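Local atomic coordinates of D-glyceraldehyde dehydrogenase (NADP(+)) (Thermoplasma acidophilum, PDB entry 5IZD), a protein that oxidises D-glyceraldehyde to (R)-glycerate with NADP(+) as the electron acceptor, a step of the non-phosphorylated Entner-Doudoroff pathway. Residues E285-V289 with L401-S405; I428-E432 with H447-R451. One frame throughout, in Å; residues are numbered along the deposited sequence.

Interaction 1: residues E285-V289 with L401-S405; sequences ERLYV and LANDS
Arg286 reaches from strand 284-290 to the last turn of helix 395-403 and binds backbone carbonyls there. Its NH1 gives a hydrogen bond to Leu401 O (2.9 Å), and its NH2 a straighter one to Ala402 O (2.9 Å, 159° at the hydrogen). NH2 meets Ala402 O in that residue's carbonyl plane, on a lone pair, whereas NH1 comes to Leu401 O tilted from the Leu401 carbonyl plane. Both oxygens lie at the guanidinium edge, and a bend at chi3 (-101°) turns that edge toward the helix end. Within the strand, NH1 also donates to Tyr288 OH at 3.0 Å, while NE is held by Lys251 O and the tyrosine hydroxyl bonds Gln373 OE1. The positive group probably suits this C-terminal, partly negative end of the helix. A methionine in its place would probably leave the Leu401 and Ala402 carbonyls without these donors and the Tyr288 hydroxyl short of one partner.

The apolar contact is small: Tyr288 CE1 rests 3.9 Å from Leu401 CB. Ser405 CB packs against the guanidinium, 3.6 Å from Arg286 NH2. The arrangement is that of an alpha/beta domain, a helix laid against its parallel strands, here with a strand arginine binding carbonyls at the helix C-terminus.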
loop_
_atom_site.group_PDB
_atom_site.type_symbol
_atom_site.label_atom_id
_atom_site.label_comp_id
_atom_site.label_asym_id
_atom_site.label_seq_id
_atom_site.Cartn_x
_atom_site.Cartn_y
_atom_site.Cartn_z
ATOM N N GLU A 285 16.916 14.593 -26.664
ATOM C CA GLU A 285 17.749 13.943 -27.665
ATOM C C GLU A 285 17.111 13.952 -29.052
ATOM O O GLU A 285 17.798 13.651 -30.007
ATOM C CB GLU A 285 18.074 12.500 -27.226
ATOM C CG GLU A 285 19.120 12.355 -26.102
ATOM C CD GLU A 285 20.540 12.000 -26.573
ATOM O OE1 GLU A 285 20.698 11.568 -27.762
ATOM O OE2 GLU A 285 21.515 12.148 -25.740
ATOM N N ARG A 286 15.829 14.273 -29.188
ATOM C CA ARG A 286 15.169 14.345 -30.512
ATOM C C ARG A 286 14.101 15.400 -30.414
ATOM O O ARG A 286 13.310 15.332 -29.499
ATOM C CB ARG A 286 14.400 13.072 -30.830
ATOM C CG ARG A 286 15.154 11.809 -30.671
ATOM C CD ARG A 286 14.265 10.669 -30.986
ATOM N NE ARG A 286 13.725 9.969 -29.818
ATOM C CZ ARG A 286 12.683 9.169 -29.833
ATOM N NH1 ARG A 286 11.941 9.049 -30.943
ATOM N NH2 ARG A 286 12.357 8.549 -28.729
ATOM N N LEU A 287 14.032 16.317 -31.362
ATOM C CA LEU A 287 13.098 17.431 -31.300
ATOM C C LEU A 287 12.020 17.254 -32.384
ATOM O O LEU A 287 12.327 17.105 -33.544
ATOM C CB LEU A 287 13.881 18.738 -31.436
ATOM C CG LEU A 287 13.137 20.059 -31.435
ATOM C CD1 LEU A 287 12.227 20.171 -30.236
ATOM C CD2 LEU A 287 14.112 21.214 -31.438
ATOM N N TYR A 288 10.757 17.205 -31.943
ATOM C CA TYR A 288 9.572 17.074 -32.792
ATOM C C TYR A 288 8.701 18.301 -32.563
ATOM O O TYR A 288 8.143 18.456 -31.462
ATOM C CB TYR A 288 8.754 15.819 -32.425
ATOM C CG TYR A 288 9.526 14.550 -32.638
ATOM C CD1 TYR A 288 9.716 14.039 -33.889
ATOM C CD2 TYR A 288 10.085 13.892 -31.590
ATOM C CE1 TYR A 288 10.396 12.863 -34.092
ATOM C CE2 TYR A 288 10.761 12.725 -31.771
ATOM C CZ TYR A 288 10.919 12.209 -33.017
ATOM O OH TYR A 288 11.715 11.089 -33.170
ATOM N N VAL A 289 8.567 19.149 -33.596
ATOM C CA VAL A 289 7.787 20.360 -33.485
ATOM C C VAL A 289 6.674 20.385 -34.545
ATOM O O VAL A 289 6.843 20.016 -35.717
ATOM C CB VAL A 289 8.667 21.607 -33.586
ATOM C CG1 VAL A 289 7.885 22.863 -33.289
ATOM C CG2 VAL A 289 9.861 21.514 -32.623
ATOM N N LEU A 401 6.328 8.152 -33.561
ATOM C CA LEU A 401 7.685 8.606 -33.716
ATOM C C LEU A 401 8.456 8.546 -32.364
ATOM O O LEU A 401 9.621 8.091 -32.320
ATOM C CB LEU A 401 7.747 10.006 -34.314
ATOM C CG LEU A 401 7.287 10.093 -35.770
ATOM C CD1 LEU A 401 7.184 11.562 -36.106
ATOM C CD2 LEU A 401 8.194 9.438 -36.810
ATOM N N ALA A 402 7.805 9.030 -31.310
ATOM C CA ALA A 402 8.320 8.993 -29.964
ATOM C C ALA A 402 8.638 7.578 -29.508
ATOM O O ALA A 402 9.743 7.323 -28.947
ATOM C CB ALA A 402 7.369 9.659 -29.003
ATOM N N ASN A 403 7.725 6.661 -29.765
ATOM C CA ASN A 403 7.908 5.288 -29.350
ATOM C C ASN A 403 8.858 4.487 -30.241
ATOM O O ASN A 403 9.240 3.388 -29.853
ATOM C CB ASN A 403 6.565 4.562 -29.212
ATOM C CG ASN A 403 5.713 5.108 -28.085
ATOM O OD1 ASN A 403 6.206 5.575 -27.063
ATOM N ND2 ASN A 403 4.421 5.019 -28.258
ATOM N N ASP A 404 9.232 5.039 -31.406
ATOM C CA ASP A 404 10.102 4.374 -32.362
ATOM C C ASP A 404 11.564 4.561 -31.897
ATOM O O ASP A 404 12.318 5.387 -32.444
ATOM C CB ASP A 404 9.857 4.919 -33.786
ATOM C CG ASP A 404 10.783 4.342 -34.824
ATOM O OD1 ASP A 404 11.181 3.170 -34.729
ATOM O OD2 ASP A 404 11.164 5.094 -35.744
ATOM N N SER A 405 11.946 3.758 -30.915
ATOM C CA SER A 405 13.239 3.894 -30.234
ATOM C C SER A 405 13.567 2.656 -29.496
ATOM O O SER A 405 12.689 2.091 -28.859
ATOM C CB SER A 405 13.190 5.044 -29.194
ATOM O OG SER A 405 14.495 5.397 -28.733
#

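Interaction 2: residues I428-E432 with H447-R451; sequences IRFGE and HTGFR
Arg451 grips one oxygen with two nitrogens: NH1 and NH2 each lie 3.0 Å from Arg429 O, end-on, the side chain bending at chi3 (-58°) to bring the guanidinium there. NH2 also sits over one face of the Phe430 ring, 3.5 Å from CE1 and offset toward the rim, at most a weak cation-pi attraction. Phe450 fits between Arg429 and the backbone that follows it. Its CE2 lies over the centre of the Arg429 guanidinium, 3.7 Å from CZ, with the planes 49° apart, while Gly431 N meets the ring at its edge. Gly431 passes close to the 447-451 segment, its CA 3.3 Å from Thr448 O in a CA-H...O contact.

At the far end His447 ND1 donates to Glu432 OE1 (2.5 Å, 164°), a His-carboxylate hydrogen bond in the ring plane but above the carboxylate plane. This pair borders the aldehyde dehydrogenase active site: His447 NE2 makes a weak hydrogen bond to Glu247, the predicted proton acceptor.

Further out, Tyr434 OH holds Glu432 OE2, and Tyr407 O takes a bond from Arg451 NH2. Arg429 NH2 bonds Pro138 O of the second subunit, whose Lys469 NZ reaches Gly449 O.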
loop_
_atom_site.group_PDB
_atom_site.type_symbol
_atom_site.label_atom_id
_atom_site.label_comp_id
_atom_site.label_asym_id
_atom_site.label_seq_id
_atom_site.Cartn_x
_atom_site.Cartn_y
_atom_site.Cartn_z
ATOM N N ILE A 428 2.481 7.320 -24.637
ATOM C CA ILE A 428 3.947 7.601 -24.663
ATOM C C ILE A 428 4.586 6.613 -23.731
ATOM O O ILE A 428 4.492 6.733 -22.490
ATOM C CB ILE A 428 4.327 9.059 -24.243
ATOM C CG1 ILE A 428 3.721 10.096 -25.193
ATOM C CG2 ILE A 428 5.843 9.240 -24.145
ATOM C CD1 ILE A 428 4.425 10.174 -26.519
ATOM N N ARG A 429 5.237 5.627 -24.341
ATOM C CA ARG A 429 5.684 4.471 -23.604
ATOM C C ARG A 429 7.070 4.740 -23.112
ATOM O O ARG A 429 8.031 4.073 -23.553
ATOM C CB ARG A 429 5.621 3.237 -24.479
ATOM C CG ARG A 429 4.206 2.844 -24.868
ATOM C CD ARG A 429 3.523 2.051 -23.777
ATOM N NE ARG A 429 4.081 0.727 -23.647
ATOM C CZ ARG A 429 3.762 -0.135 -22.675
ATOM N NH1 ARG A 429 2.880 0.188 -21.744
ATOM N NH2 ARG A 429 4.335 -1.329 -22.623
ATOM N N PHE A 430 7.168 5.746 -22.231
ATOM C CA PHE A 430 8.445 6.176 -21.628
ATOM C C PHE A 430 8.229 6.190 -20.131
ATOM O O PHE A 430 7.092 6.364 -19.676
ATOM C CB PHE A 430 8.874 7.553 -22.138
ATOM C CG PHE A 430 9.558 7.473 -23.454
ATOM C CD1 PHE A 430 8.830 7.203 -24.610
ATOM C CD2 PHE A 430 10.940 7.575 -23.537
ATOM C CE1 PHE A 430 9.457 7.039 -25.835
ATOM C CE2 PHE A 430 11.582 7.413 -24.756
ATOM C CZ PHE A 430 10.836 7.151 -25.914
ATOM N N GLY A 431 9.304 5.978 -19.389
ATOM C CA GLY A 431 9.233 5.944 -17.913
ATOM C C GLY A 431 8.909 7.285 -17.297
ATOM O O GLY A 431 8.229 7.326 -16.259
ATOM N N GLU A 432 9.341 8.371 -17.936
ATOM C CA GLU A 432 9.013 9.725 -17.476
ATOM C C GLU A 432 8.507 10.604 -18.611
ATOM O O GLU A 432 9.132 10.674 -19.682
ATOM C CB GLU A 432 10.211 10.409 -16.794
ATOM C CG GLU A 432 10.808 9.586 -15.683
ATOM C CD GLU A 432 12.019 10.201 -15.022
ATOM O OE1 GLU A 432 12.243 9.788 -13.862
ATOM O OE2 GLU A 432 12.808 10.998 -15.641
ATOM N N HIS A 447 12.156 6.680 -10.875
ATOM C CA HIS A 447 12.975 6.897 -12.051
ATOM C C HIS A 447 13.263 5.556 -12.711
ATOM O O HIS A 447 13.967 4.734 -12.142
ATOM C CB HIS A 447 14.309 7.528 -11.610
ATOM C CG HIS A 447 15.132 8.121 -12.705
ATOM N ND1 HIS A 447 14.654 9.125 -13.517
ATOM C CD2 HIS A 447 16.455 7.989 -13.009
ATOM C CE1 HIS A 447 15.629 9.548 -14.314
ATOM N NE2 HIS A 447 16.723 8.857 -14.041
ATOM N N THR A 448 12.767 5.363 -13.923
ATOM C CA THR A 448 12.772 4.066 -14.556
ATOM C C THR A 448 12.425 4.270 -16.029
ATOM O O THR A 448 12.142 5.384 -16.485
ATOM C CB THR A 448 11.708 3.146 -13.831
ATOM O OG1 THR A 448 11.889 1.774 -14.187
ATOM C CG2 THR A 448 10.293 3.576 -14.180
ATOM N N GLY A 449 12.400 3.189 -16.782
ATOM C CA GLY A 449 11.949 3.270 -18.151
ATOM C C GLY A 449 11.670 1.959 -18.794
ATOM O O GLY A 449 11.742 0.921 -18.149
ATOM N N PHE A 450 11.346 2.038 -20.072
ATOM C CA PHE A 450 10.973 0.884 -20.894
ATOM C C PHE A 450 12.141 0.498 -21.791
ATOM O O PHE A 450 13.091 1.288 -21.982
ATOM C CB PHE A 450 9.745 1.215 -21.806
ATOM C CG PHE A 450 8.482 1.499 -21.055
ATOM C CD1 PHE A 450 8.306 2.703 -20.418
ATOM C CD2 PHE A 450 7.480 0.518 -20.939
ATOM C CE1 PHE A 450 7.152 2.950 -19.675
ATOM C CE2 PHE A 450 6.314 0.749 -20.200
ATOM C CZ PHE A 450 6.141 1.982 -19.597
ATOM N N ARG A 451 12.035 -0.692 -22.387
ATOM C CA ARG A 451 12.920 -1.135 -23.444
ATOM C C ARG A 451 14.390 -1.160 -22.921
ATOM O O ARG A 451 14.640 -1.751 -21.900
ATOM C CB ARG A 451 12.681 -0.333 -24.711
ATOM C CG ARG A 451 11.309 -0.691 -25.336
ATOM C CD ARG A 451 10.968 0.086 -26.569
ATOM N NE ARG A 451 10.946 1.557 -26.388
ATOM C CZ ARG A 451 9.969 2.277 -25.785
ATOM N NH1 ARG A 451 8.887 1.700 -25.216
ATOM N NH2 ARG A 451 10.079 3.597 -25.724
#

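Overall arrangement
Along the chain the contacts come in series, interaction 1 closing at Ser405 before interaction 2 opens at Ile428, with strand 410-414 and helix 418-427 between them. Their centres lie 14 Å apart and they touch directly: Asn403 OD1 is 2.9 Å from Arg429 N and Ser405 O is 3.1 Å from Arg451 NE, both probable hydrogen bonds. Strands 284-290 and 432-435 belong to the same seven-stranded sheet, the first in its middle and the second outermost within this chain, where Glu432 pairs in parallel with a strand of the second subunit. The connected contacts thus run from the interior of this sheet to the dimer interface and the surroundings of Glu247.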